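Putative transcriptional regulator protein (Vibrio parahaemolyticus, PDB 3ER6) probably binds specific DNA sequences and regulates transcription, the part described here being its DJ-1/PfpI-like domain rather than the AraC-type helix-turn-helix region of the whole protein. Local coordinates at residues I30-A35 and Q41-H46; V175-V180 and H187-G192; G108-A113 and V180-G185. The protein carries 1 engineered substitution. All coordinates share one frame; numbering follows the deposited sequence.

Interaction 1. Residues I30-A35 and Q41-H46; sequences ILETAA and QGFMTH
Phe43 leaves its strand with CG anti to the backbone N (chi1 -166°), which carries the ring to Ala35 and Leu31 on the helix; Glu32, extended beyond CG with chi2 at -164°, reaches out in the reverse sense to Thr45. The methyl of Ala35 lies over one face of the phenyl ring, 4.2 Å from Ala35 CB to the Phe43 centroid, a CH-pi contact. A small residue suits this point, since it lets the ring come close to the helix backbone. Leu31 adds apolar cover obliquely, its CB 3.9 Å from Phe43 CZ. At the ring edge, near its plane, runs the aliphatic part of Glu32, with Glu32 CG 4.0 Å from Phe43 CE2. Beyond it the carboxylate stands nearly perpendicular to the ring, and Thr45 OG1 donates a hydrogen bond of 2.7 Å to Glu32 OE2, arriving on the anti side and 23° out of the carboxylate plane. Threonine serves both needs here: its hydroxyl meets the acid while its methyl packs on the same glutamate side chain, Thr45 CG2 lying 3.9 Å from Glu32 CG. The other oxygen, Glu32 OE1, forms a salt bridge to Arg58 of the second subunit, so one carboxylate serves both the fold and the dimer. Helix 30-35 and strand 43-46 run almost antiparallel, as successive elements of the beta-alpha-beta unit made by strand 9-14, helix 22-37 and strand 43-48. Phe43 also rests on Leu9 and Val11 of strand 9-14, while Leu31 and Ala35 reach helix 173-184 through Val180 and Phe184.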
ATOM      1  N   ILE A  30       3.264  -6.329   5.112  1.00 24.60           N
ATOM      2  CA  ILE A  30       4.264  -6.128   6.175  1.00 24.94           C
ATOM      3  C   ILE A  30       4.092  -7.225   7.228  1.00 24.78           C
ATOM      4  O   ILE A  30       5.046  -7.850   7.637  1.00 24.82           O
ATOM      5  CB  ILE A  30       4.144  -4.698   6.861  1.00 26.23           C
ATOM      6  CG1 ILE A  30       4.493  -3.588   5.850  1.00 27.35           C
ATOM      7  CG2 ILE A  30       5.073  -4.567   8.186  1.00 26.71           C
ATOM      8  CD1 ILE A  30       4.051  -2.192   6.265  1.00 27.61           C
ATOM      9  N   LEU A  31       2.878  -7.399   7.743  1.00 24.97           N
ATOM     10  CA  LEU A  31       2.667  -8.465   8.726  1.00 24.89           C
ATOM     11  C   LEU A  31       3.142  -9.861   8.282  1.00 26.85           C
ATOM     12  O   LEU A  31       3.803 -10.577   9.091  1.00 27.09           O
ATOM     13  CB  LEU A  31       1.211  -8.488   9.197  1.00 24.84           C
ATOM     14  CG  LEU A  31       0.804  -7.181   9.947  1.00 28.19           C
ATOM     15  CD1 LEU A  31      -0.680  -7.300  10.301  1.00 30.87           C
ATOM     16  CD2 LEU A  31       1.693  -6.788  11.201  1.00 30.28           C
ATOM     17  N   GLU A  32       2.779 -10.305   7.062  1.00 25.41           N
ATOM     18  CA  GLU A  32       3.235 -11.644   6.604  1.00 26.31           C
ATOM     19  C   GLU A  32       4.766 -11.734   6.411  1.00 27.36           C
ATOM     20  O   GLU A  32       5.397 -12.781   6.752  1.00 27.81           O
ATOM     21  CB  GLU A  32       2.532 -12.099   5.323  1.00 23.82           C
ATOM     22  CG  GLU A  32       1.034 -12.297   5.592  1.00 27.44           C
ATOM     23  CD  GLU A  32       0.359 -13.099   4.503  1.00 31.62           C
ATOM     24  OE1 GLU A  32       1.020 -13.407   3.480  1.00 28.66           O
ATOM     25  OE2 GLU A  32      -0.854 -13.411   4.676  1.00 35.41           O
ATOM     26  N   THR A  33       5.353 -10.676   5.863  1.00 27.48           N
ATOM     27  CA  THR A  33       6.812 -10.604   5.751  1.00 28.39           C
ATOM     28  C   THR A  33       7.506 -10.807   7.104  1.00 27.82           C
ATOM     29  O   THR A  33       8.468 -11.541   7.207  1.00 29.33           O
ATOM     30  CB  THR A  33       7.271  -9.288   5.008  1.00 28.79           C
ATOM     31  OG1 THR A  33       6.632  -9.266   3.707  1.00 28.57           O
ATOM     32  CG2 THR A  33       8.828  -9.231   4.854  1.00 30.09           C
ATOM     33  N   ALA A  34       7.010 -10.135   8.137  1.00 28.88           N
ATOM     34  CA  ALA A  34       7.562 -10.270   9.500  1.00 28.19           C
ATOM     35  C   ALA A  34       7.347 -11.695  10.046  1.00 28.31           C
ATOM     36  O   ALA A  34       8.242 -12.263  10.693  1.00 27.87           O
ATOM     37  CB  ALA A  34       6.878  -9.279  10.393  1.00 27.92           C
ATOM     38  N   ALA A  35       6.186 -12.270   9.785  1.00 27.72           N
ATOM     39  CA  ALA A  35       5.947 -13.665  10.183  1.00 29.23           C
ATOM     40  C   ALA A  35       6.993 -14.604   9.516  1.00 29.31           C
ATOM     41  O   ALA A  35       7.500 -15.578  10.142  1.00 29.62           O
ATOM     42  CB  ALA A  35       4.509 -14.081   9.821  1.00 29.76           C
ATOM     43  N   GLN A  41       4.901 -20.295  11.529  1.00 41.84           N
ATOM     44  CA  GLN A  41       4.186 -21.078  10.555  1.00 43.94           C
ATOM     45  C   GLN A  41       2.652 -20.994  10.660  1.00 43.31           C
ATOM     46  O   GLN A  41       1.952 -21.441   9.759  1.00 43.67           O
ATOM     47  CB  GLN A  41       4.597 -22.549  10.706  1.00 45.19           C
ATOM     48  CG  GLN A  41       4.847 -23.221   9.417  1.00 51.24           C
ATOM     49  CD  GLN A  41       6.084 -22.674   8.702  1.00 59.61           C
ATOM     50  OE1 GLN A  41       6.314 -22.986   7.528  1.00 64.48           O
ATOM     51  NE2 GLN A  41       6.887 -21.867   9.402  1.00 59.56           N
ATOM     52  N   GLY A  42       2.114 -20.463  11.744  1.00 41.87           N
ATOM     53  CA  GLY A  42       0.654 -20.499  11.886  1.00 41.01           C
ATOM     54  C   GLY A  42      -0.063 -19.171  11.717  1.00 40.00           C
ATOM     55  O   GLY A  42      -1.053 -18.872  12.422  1.00 40.23           O
ATOM     56  N   PHE A  43       0.454 -18.354  10.809  1.00 37.32           N
ATOM     57  CA  PHE A  43      -0.039 -16.989  10.666  1.00 36.99           C
ATOM     58  C   PHE A  43      -1.028 -17.009   9.507  1.00 37.03           C
ATOM     59  O   PHE A  43      -0.669 -17.458   8.402  1.00 35.48           O
ATOM     60  CB  PHE A  43       1.138 -16.049  10.370  1.00 36.27           C
ATOM     61  CG  PHE A  43       0.802 -14.573  10.522  1.00 36.68           C
ATOM     62  CD1 PHE A  43       0.646 -14.005  11.787  1.00 38.68           C
ATOM     63  CD2 PHE A  43       0.660 -13.769   9.417  1.00 36.44           C
ATOM     64  CE1 PHE A  43       0.351 -12.631  11.953  1.00 39.15           C
ATOM     65  CE2 PHE A  43       0.372 -12.401   9.556  1.00 36.95           C
ATOM     66  CZ  PHE A  43       0.189 -11.842  10.834  1.00 37.35           C
ATOM     67  N   MET A  44      -2.275 -16.609   9.764  1.00 35.41           N
ATOM     68  CA  MET A  44      -3.294 -16.611   8.722  1.00 36.08           C
ATOM     69  C   MET A  44      -3.976 -15.266   8.607  1.00 34.39           C
ATOM     70  O   MET A  44      -4.414 -14.682   9.616  1.00 33.80           O
ATOM     71  CB  MET A  44      -4.328 -17.747   8.839  1.00 36.01           C
ATOM     72  CG  MET A  44      -4.523 -18.413  10.196  1.00 45.21           C
ATOM     73  SD  MET A  44      -5.426 -20.039  10.090  1.00 58.15           S
ATOM     74  CE  MET A  44      -4.898 -20.473   8.422  1.00 51.19           C
ATOM     75  N   THR A  45      -4.038 -14.747   7.391  1.00 31.90           N
ATOM     76  CA  THR A  45      -4.707 -13.453   7.166  1.00 30.09           C
ATOM     77  C   THR A  45      -5.881 -13.570   6.186  1.00 29.16           C
ATOM     78  O   THR A  45      -5.900 -14.474   5.320  1.00 28.56           O
ATOM     79  CB  THR A  45      -3.714 -12.368   6.662  1.00 30.12           C
ATOM     80  OG1 THR A  45      -3.361 -12.653   5.315  1.00 30.41           O
ATOM     81  CG2 THR A  45      -2.409 -12.355   7.524  1.00 29.57           C
ATOM     82  N   HIS A  46      -6.875 -12.695   6.330  1.00 29.29           N
ATOM     83  CA  HIS A  46      -8.058 -12.742   5.458  1.00 28.80           C
ATOM     84  C   HIS A  46      -8.526 -11.347   5.156  1.00 28.51           C
ATOM     85  O   HIS A  46      -8.795 -10.594   6.085  1.00 30.61           O
ATOM     86  CB  HIS A  46      -9.238 -13.518   6.124  1.00 28.59           C
ATOM     87  CG  HIS A  46      -8.838 -14.834   6.724  1.00 27.63           C
ATOM     88  ND1 HIS A  46      -8.979 -16.022   6.049  1.00 32.15           N
ATOM     89  CD2 HIS A  46      -8.282 -15.142   7.927  1.00 29.97           C
ATOM     90  CE1 HIS A  46      -8.536 -17.013   6.801  1.00 34.82           C
ATOM     91  NE2 HIS A  46      -8.115 -16.509   7.953  1.00 34.60           N
TER

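Interaction 2. Residues V175-V180 and H187-G192; sequences VMLEIV and HTRNLG
Leu177 and Arg189 meet where two consecutive helices pack nearly antiparallel, the axes of the two short segments approaching to 8.8 Å. The methylene stem of the arginine lies against the leucine, with Arg189 CG 3.8 Å from Leu177 CB, and the guanidinium then folds over so that the same CB sits above the centre of one of its faces. A bend at chi2 (-129°) of Arg189 turns the chain this way, and its charged end stays at the edge of the interface while its carbons lie on Leu177, both the side chain and the backbone carbonyl. Glu178, bent at chi2, brings OE2 to the guanidinium edge in its plane, but the Arg189 NH1 to Glu178 OE2 distance is 3.5 Å and the hydrogen bond within this salt bridge is weak, though nearly straight at 169°. Leu177 CD2 extends further along the helix to the backbone of Gly192, 3.8 Å from Gly192 C; the glycine, lacking a side chain, leaves the leucine methyl room to lie against the main chain. Nearer the turn between the helices, Val180 CG1 touches Thr188 CG2 at 3.7 Å, two branched side chains crossing at about a right angle and meeting through their methyls. In the next shell, Thr188 OG1 makes a weak hydrogen bond to the carbonyl of Phe184, and Glu181 forms a salt bridge with Arg189 NH1 and is the stronger partner of that group. Two acids on one helix thus share a single arginine nitrogen, and their combined negative charge would be expected to favour the positive guanidinium beside a largely apolar helix interface.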
ATOM      1  N   VAL A 175       2.720   1.564  13.938  1.00 33.16           N
ATOM      2  CA  VAL A 175       1.728   0.617  14.460  1.00 31.90           C
ATOM      3  C   VAL A 175       2.016  -0.833  14.089  1.00 30.67           C
ATOM      4  O   VAL A 175       1.962  -1.736  14.934  1.00 29.89           O
ATOM      5  CB  VAL A 175       0.249   1.024  14.076  1.00 32.62           C
ATOM      6  CG1 VAL A 175      -0.672  -0.113  14.269  1.00 33.72           C
ATOM      7  CG2 VAL A 175      -0.226   2.234  14.943  1.00 32.70           C
ATOM      8  N   MET A 176       2.290  -1.072  12.803  1.00 28.35           N
ATOM      9  CA  MET A 176       2.520  -2.436  12.329  1.00 28.87           C
ATOM     10  C   MET A 176       3.739  -3.077  13.070  1.00 29.02           C
ATOM     11  O   MET A 176       3.697  -4.233  13.502  1.00 29.58           O
ATOM     12  CB  MET A 176       2.686  -2.431  10.792  1.00 28.36           C
ATOM     13  CG  MET A 176       1.304  -2.402  10.011  1.00 30.49           C
ATOM     14  SD  MET A 176      -0.246  -3.146  10.600  1.00 26.01           S
ATOM     15  CE  MET A 176      -1.459  -1.878  10.172  1.00 31.78           C
ATOM     16  N   LEU A 177       4.798  -2.294  13.247  1.00 30.03           N
ATOM     17  CA  LEU A 177       5.989  -2.799  13.966  1.00 31.09           C
ATOM     18  C   LEU A 177       5.726  -3.024  15.451  1.00 30.34           C
ATOM     19  O   LEU A 177       6.272  -3.939  16.051  1.00 29.34           O
ATOM     20  CB  LEU A 177       7.198  -1.866  13.804  1.00 31.21           C
ATOM     21  CG  LEU A 177       7.684  -1.741  12.364  1.00 31.54           C
ATOM     22  CD1 LEU A 177       8.821  -0.746  12.345  1.00 32.75           C
ATOM     23  CD2 LEU A 177       8.120  -3.109  11.778  1.00 31.20           C
ATOM     24  N   GLU A 178       4.871  -2.196  16.027  1.00 30.05           N
ATOM     25  CA  GLU A 178       4.481  -2.415  17.390  1.00 32.21           C
ATOM     26  C   GLU A 178       3.830  -3.772  17.535  1.00 30.93           C
ATOM     27  O   GLU A 178       4.234  -4.547  18.380  1.00 31.47           O
ATOM     28  CB  GLU A 178       3.543  -1.306  17.856  1.00 33.09           C
ATOM     29  CG  GLU A 178       3.359  -1.306  19.354  1.00 40.23           C
ATOM     30  CD  GLU A 178       4.673  -1.032  20.115  1.00 49.34           C
ATOM     31  OE1 GLU A 178       4.840  -1.700  21.147  1.00 53.06           O
ATOM     32  OE2 GLU A 178       5.525  -0.189  19.687  1.00 50.27           O
ATOM     33  N   ILE A 179       2.871  -4.073  16.670  1.00 30.63           N
ATOM     34  CA  ILE A 179       2.176  -5.343  16.695  1.00 31.02           C
ATOM     35  C   ILE A 179       3.179  -6.470  16.414  1.00 30.76           C
ATOM     36  O   ILE A 179       3.176  -7.513  17.111  1.00 31.50           O
ATOM     37  CB  ILE A 179       1.059  -5.344  15.627  1.00 32.15           C
ATOM     38  CG1 ILE A 179      -0.082  -4.382  16.002  1.00 33.65           C
ATOM     39  CG2 ILE A 179       0.552  -6.745  15.334  1.00 33.94           C
ATOM     40  CD1 ILE A 179      -0.634  -4.705  17.242  1.00 38.92           C
ATOM     41  N   VAL A 180       4.072  -6.259  15.426  1.00 29.73           N
ATOM     42  CA  VAL A 180       5.143  -7.237  15.193  1.00 29.33           C
ATOM     43  C   VAL A 180       5.963  -7.495  16.456  1.00 29.12           C
ATOM     44  O   VAL A 180       6.220  -8.637  16.771  1.00 28.90           O
ATOM     45  CB  VAL A 180       6.093  -6.843  14.020  1.00 29.19           C
ATOM     46  CG1 VAL A 180       7.314  -7.823  13.940  1.00 27.99           C
ATOM     47  CG2 VAL A 180       5.305  -6.908  12.748  1.00 29.63           C
ATOM     48  N   HIS A 187      13.837  -8.641  17.627  1.00 28.42           N
ATOM     49  CA  HIS A 187      14.671  -8.847  16.458  1.00 28.80           C
ATOM     50  C   HIS A 187      13.792  -8.842  15.207  1.00 28.95           C
ATOM     51  O   HIS A 187      14.156  -8.260  14.181  1.00 30.06           O
ATOM     52  CB  HIS A 187      15.405 -10.220  16.588  1.00 29.06           C
ATOM     53  CG  HIS A 187      16.738 -10.124  17.272  1.00 30.52           C
ATOM     54  ND1 HIS A 187      17.584  -9.051  17.097  1.00 31.04           N
ATOM     55  CD2 HIS A 187      17.346 -10.945  18.167  1.00 31.78           C
ATOM     56  CE1 HIS A 187      18.653  -9.206  17.857  1.00 32.15           C
ATOM     57  NE2 HIS A 187      18.551 -10.365  18.486  1.00 32.46           N
ATOM     58  N   THR A 188      12.673  -9.566  15.272  1.00 28.28           N
ATOM     59  CA  THR A 188      11.684  -9.561  14.150  1.00 29.63           C
ATOM     60  C   THR A 188      11.197  -8.136  13.827  1.00 30.29           C
ATOM     61  O   THR A 188      11.124  -7.727  12.652  1.00 30.19           O
ATOM     62  CB  THR A 188      10.519 -10.523  14.456  1.00 30.62           C
ATOM     63  OG1 THR A 188      11.049 -11.831  14.767  1.00 29.39           O
ATOM     64  CG2 THR A 188       9.509 -10.696  13.244  1.00 30.09           C
ATOM     65  N   ARG A 189      10.880  -7.362  14.865  1.00 29.29           N
ATOM     66  CA  ARG A 189      10.513  -5.981  14.661  1.00 29.65           C
ATOM     67  C   ARG A 189      11.662  -5.250  13.993  1.00 30.52           C
ATOM     68  O   ARG A 189      11.456  -4.444  13.067  1.00 30.65           O
ATOM     69  CB  ARG A 189      10.141  -5.305  15.987  1.00 29.85           C
ATOM     70  CG  ARG A 189       9.723  -3.834  15.813  1.00 31.18           C
ATOM     71  CD  ARG A 189      10.498  -2.875  16.770  1.00 42.13           C
ATOM     72  NE  ARG A 189      10.070  -1.483  16.564  1.00 45.70           N
ATOM     73  CZ  ARG A 189       8.971  -0.914  17.107  1.00 46.52           C
ATOM     74  NH1 ARG A 189       8.185  -1.567  17.940  1.00 46.99           N
ATOM     75  NH2 ARG A 189       8.667   0.347  16.822  1.00 49.70           N
ATOM     76  N   ASN A 190      12.880  -5.486  14.447  1.00 29.94           N
ATOM     77  CA  ASN A 190      14.020  -4.691  13.901  1.00 30.60           C
ATOM     78  C   ASN A 190      14.246  -5.106  12.457  1.00 29.37           C
ATOM     79  O   ASN A 190      14.561  -4.256  11.640  1.00 29.67           O
ATOM     80  CB  ASN A 190      15.325  -4.889  14.716  1.00 30.05           C
ATOM     81  CG  ASN A 190      15.267  -4.254  16.094  1.00 35.33           C
ATOM     82  OD1 ASN A 190      14.362  -3.458  16.384  1.00 35.84           O
ATOM     83  ND2 ASN A 190      16.180  -4.658  16.976  1.00 34.44           N
ATOM     84  N   LEU A 191      14.073  -6.396  12.139  1.00 29.04           N
ATOM     85  CA  LEU A 191      14.193  -6.873  10.741  1.00 30.83           C
ATOM     86  C   LEU A 191      13.118  -6.220   9.888  1.00 32.55           C
ATOM     87  O   LEU A 191      13.382  -5.749   8.775  1.00 34.08           O
ATOM     88  CB  LEU A 191      14.088  -8.410  10.642  1.00 28.66           C
ATOM     89  CG  LEU A 191      15.387  -9.174  11.065  1.00 31.82           C
ATOM     90  CD1 LEU A 191      15.106 -10.527  11.631  1.00 32.35           C
ATOM     91  CD2 LEU A 191      16.426  -9.226   9.907  1.00 35.62           C
ATOM     92  N   GLY A 192      11.883  -6.192  10.427  1.00 32.71           N
ATOM     93  CA  GLY A 192      10.761  -5.436   9.836  1.00 33.66           C
ATOM     94  C   GLY A 192      11.103  -3.977   9.564  1.00 34.06           C
ATOM     95  O   GLY A 192      10.943  -3.474   8.453  1.00 35.05           O
TER

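Interaction 3. Residues G108-A113 and V180-G185; sequences GSKIVA and VEEYFG
A strand of the central mixed sheet, 110-114, meets the last turn of helix 173-184, which packs on that sheet in this DJ-1/PfpI-like domain. Lys110, at the start of the strand, supplies the whole strand side of the contact. Its chain is extended until a turn at chi4 (-52°) swings the ammonium toward Glu182, which approaches from the opposite direction. Lys110 NZ donates a hydrogen bond of 3.0 Å to Glu182 OE1, part of a salt bridge, and comes from above the carboxylate plane, 35° out of it. The long aliphatic stem is used as well: it slides past Tyr183, with Lys110 CE 3.2 Å from Tyr183 OH and 3.7 Å from Tyr183 CE2. A lysine fits here because its methylenes can lie along the phenol while its charge still reaches the acid. The ammonium has further partners in Tyr164 OH and Asn162 OD1, and Glu182 OE2 is hydrogen-bonded to the same Tyr164 hydroxyl, the strongest polar partner of Glu182; this hydroxyl links the two charged side chains and probably helps to hold them in place. The contact lies at the surface, with the apolar layer between sheet and helix beside it: Lys110 also touches Ile179, Val112 packs on Val175 and Met176 of helix 173-184, and Tyr183 reaches across to Ile77 of strand 77-80.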
ATOM      1  N   GLY A 108     -11.657  -8.804  23.222  1.00 37.28           N
ATOM      2  CA  GLY A 108     -10.208  -8.707  23.374  1.00 37.33           C
ATOM      3  C   GLY A 108      -9.356  -8.732  22.106  1.00 35.72           C
ATOM      4  O   GLY A 108      -8.121  -8.747  22.187  1.00 34.46           O
ATOM      5  N   SER A 109      -9.994  -8.727  20.936  1.00 34.48           N
ATOM      6  CA  SER A 109      -9.247  -8.597  19.662  1.00 32.75           C
ATOM      7  C   SER A 109      -8.429  -7.314  19.684  1.00 32.92           C
ATOM      8  O   SER A 109      -8.901  -6.298  20.199  1.00 31.09           O
ATOM      9  CB  SER A 109     -10.252  -8.529  18.465  1.00 33.15           C
ATOM     10  OG  SER A 109     -10.843  -9.817  18.279  1.00 34.05           O
ATOM     11  N   LYS A 110      -7.210  -7.310  19.141  1.00 32.30           N
ATOM     12  CA  LYS A 110      -6.591  -6.011  18.855  1.00 33.53           C
ATOM     13  C   LYS A 110      -7.319  -5.365  17.678  1.00 33.00           C
ATOM     14  O   LYS A 110      -7.637  -6.070  16.707  1.00 32.72           O
ATOM     15  CB  LYS A 110      -5.093  -6.120  18.553  1.00 34.07           C
ATOM     16  CG  LYS A 110      -4.266  -6.611  19.734  1.00 38.21           C
ATOM     17  CD  LYS A 110      -2.795  -6.790  19.283  1.00 41.50           C
ATOM     18  CE  LYS A 110      -1.952  -7.343  20.404  1.00 41.46           C
ATOM     19  NZ  LYS A 110      -2.160  -6.502  21.599  1.00 41.81           N
ATOM     20  N   ILE A 111      -7.633  -4.058  17.773  1.00 31.39           N
ATOM     21  CA  ILE A 111      -8.349  -3.336  16.715  1.00 31.11           C
ATOM     22  C   ILE A 111      -7.399  -2.288  16.139  1.00 31.30           C
ATOM     23  O   ILE A 111      -6.964  -1.327  16.821  1.00 32.46           O
ATOM     24  CB  ILE A 111      -9.643  -2.632  17.212  1.00 31.96           C
ATOM     25  CG1 ILE A 111     -10.519  -3.533  18.110  1.00 29.22           C
ATOM     26  CG2 ILE A 111     -10.468  -2.001  16.051  1.00 30.16           C
ATOM     27  CD1 ILE A 111     -11.073  -4.849  17.383  1.00 32.89           C
ATOM     28  N   VAL A 112      -7.075  -2.430  14.861  1.00 30.19           N
ATOM     29  CA  VAL A 112      -6.088  -1.540  14.239  1.00 29.52           C
ATOM     30  C   VAL A 112      -6.846  -0.765  13.175  1.00 30.65           C
ATOM     31  O   VAL A 112      -7.404  -1.372  12.249  1.00 30.98           O
ATOM     32  CB  VAL A 112      -4.941  -2.347  13.529  1.00 29.37           C
ATOM     33  CG1 VAL A 112      -3.942  -1.349  12.903  1.00 30.65           C
ATOM     34  CG2 VAL A 112      -4.214  -3.343  14.503  1.00 29.29           C
ATOM     35  N   ALA A 113      -6.908   0.555  13.302  1.00 29.42           N
ATOM     36  CA  ALA A 113      -7.705   1.372  12.408  1.00 29.89           C
ATOM     37  C   ALA A 113      -6.737   2.297  11.698  1.00 30.25           C
ATOM     38  O   ALA A 113      -5.929   2.964  12.366  1.00 29.12           O
ATOM     39  CB  ALA A 113      -8.757   2.216  13.192  1.00 28.59           C
ATOM     40  N   VAL A 180       4.072  -6.259  15.426  1.00 29.73           N
ATOM     41  CA  VAL A 180       5.143  -7.237  15.193  1.00 29.33           C
ATOM     42  C   VAL A 180       5.963  -7.495  16.456  1.00 29.12           C
ATOM     43  O   VAL A 180       6.220  -8.637  16.771  1.00 28.90           O
ATOM     44  CB  VAL A 180       6.093  -6.843  14.020  1.00 29.19           C
ATOM     45  CG1 VAL A 180       7.314  -7.823  13.940  1.00 27.99           C
ATOM     46  CG2 VAL A 180       5.305  -6.908  12.748  1.00 29.63           C
ATOM     47  N   GLU A 181       6.366  -6.449  17.189  1.00 29.47           N
ATOM     48  CA  GLU A 181       7.186  -6.699  18.369  1.00 30.16           C
ATOM     49  C   GLU A 181       6.393  -7.489  19.434  1.00 30.54           C
ATOM     50  O   GLU A 181       6.899  -8.423  20.027  1.00 29.94           O
ATOM     51  CB  GLU A 181       7.736  -5.385  18.936  1.00 31.17           C
ATOM     52  CG  GLU A 181       8.574  -5.641  20.126  1.00 32.15           C
ATOM     53  CD  GLU A 181       9.281  -4.401  20.612  1.00 40.44           C
ATOM     54  OE1 GLU A 181       9.328  -3.392  19.872  1.00 41.77           O
ATOM     55  OE2 GLU A 181       9.785  -4.463  21.744  1.00 44.49           O
ATOM     56  N   GLU A 182       5.139  -7.130  19.621  1.00 32.86           N
ATOM     57  CA  GLU A 182       4.253  -7.858  20.556  1.00 34.39           C
ATOM     58  C   GLU A 182       4.176  -9.341  20.308  1.00 34.09           C
ATOM     59  O   GLU A 182       4.260 -10.112  21.264  1.00 33.72           O
ATOM     60  CB  GLU A 182       2.844  -7.274  20.520  1.00 35.58           C
ATOM     61  CG  GLU A 182       2.840  -5.912  21.121  1.00 39.75           C
ATOM     62  CD  GLU A 182       1.441  -5.405  21.428  1.00 49.12           C
ATOM     63  OE1 GLU A 182       0.708  -6.121  22.181  1.00 47.86           O
ATOM     64  OE2 GLU A 182       1.118  -4.283  20.929  1.00 45.29           O
ATOM     65  N   TYR A 183       4.008  -9.760  19.049  1.00 32.37           N
ATOM     66  CA  TYR A 183       3.841 -11.195  18.785  1.00 32.68           C
ATOM     67  C   TYR A 183       5.113 -11.953  18.546  1.00 33.27           C
ATOM     68  O   TYR A 183       5.178 -13.145  18.880  1.00 33.74           O
ATOM     69  CB  TYR A 183       2.915 -11.400  17.591  1.00 32.80           C
ATOM     70  CG  TYR A 183       1.483 -11.062  17.931  1.00 32.93           C
ATOM     71  CD1 TYR A 183       0.696 -11.963  18.664  1.00 37.68           C
ATOM     72  CD2 TYR A 183       0.927  -9.865  17.540  1.00 32.29           C
ATOM     73  CE1 TYR A 183      -0.615 -11.665  18.983  1.00 38.12           C
ATOM     74  CE2 TYR A 183      -0.414  -9.541  17.860  1.00 37.89           C
ATOM     75  CZ  TYR A 183      -1.173 -10.452  18.594  1.00 38.29           C
ATOM     76  OH  TYR A 183      -2.499 -10.173  18.912  1.00 35.54           O
ATOM     77  N   PHE A 184       6.097 -11.277  17.927  1.00 31.77           N
ATOM     78  CA  PHE A 184       7.287 -11.938  17.425  1.00 32.62           C
ATOM     79  C   PHE A 184       8.594 -11.482  18.104  1.00 32.32           C
ATOM     80  O   PHE A 184       9.631 -12.131  17.951  1.00 34.11           O
ATOM     81  CB  PHE A 184       7.409 -11.773  15.894  1.00 32.43           C
ATOM     82  CG  PHE A 184       6.241 -12.301  15.134  1.00 34.33           C
ATOM     83  CD1 PHE A 184       5.874 -13.644  15.248  1.00 35.27           C
ATOM     84  CD2 PHE A 184       5.505 -11.479  14.297  1.00 35.10           C
ATOM     85  CE1 PHE A 184       4.790 -14.151  14.551  1.00 36.67           C
ATOM     86  CE2 PHE A 184       4.417 -11.991  13.586  1.00 33.84           C
ATOM     87  CZ  PHE A 184       4.058 -13.320  13.709  1.00 33.39           C
ATOM     88  N   GLY A 185       8.569 -10.368  18.821  1.00 31.98           N
ATOM     89  CA  GLY A 185       9.743  -9.931  19.537  1.00 32.16           C
ATOM     90  C   GLY A 185      10.593  -8.881  18.836  1.00 31.65           C
ATOM     91  O   GLY A 185      10.326  -8.484  17.678  1.00 31.49           O
TER

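From the N terminus, interaction 1 closes first: a short connection returns the chain from helix 22-37 to the outermost strand 43-48. Much later, interaction 3 opens at strand 110-114 and closes at the end of helix 173-184, across an intervening span of 66 residues that includes helices and strands. Interaction 2 opens near the end of that span, at 175-180, and closes after it, at 187-192, so the two cross and share Val180, while interaction 1 precedes both in series. Helix 173-184 is part of interactions 2 and 3 and packs against interaction 1: Val180 CG2 meets Leu31 and Ala34, and Phe184 meets Phe43. Together they join sheet, first helix and the last two helices of this chain.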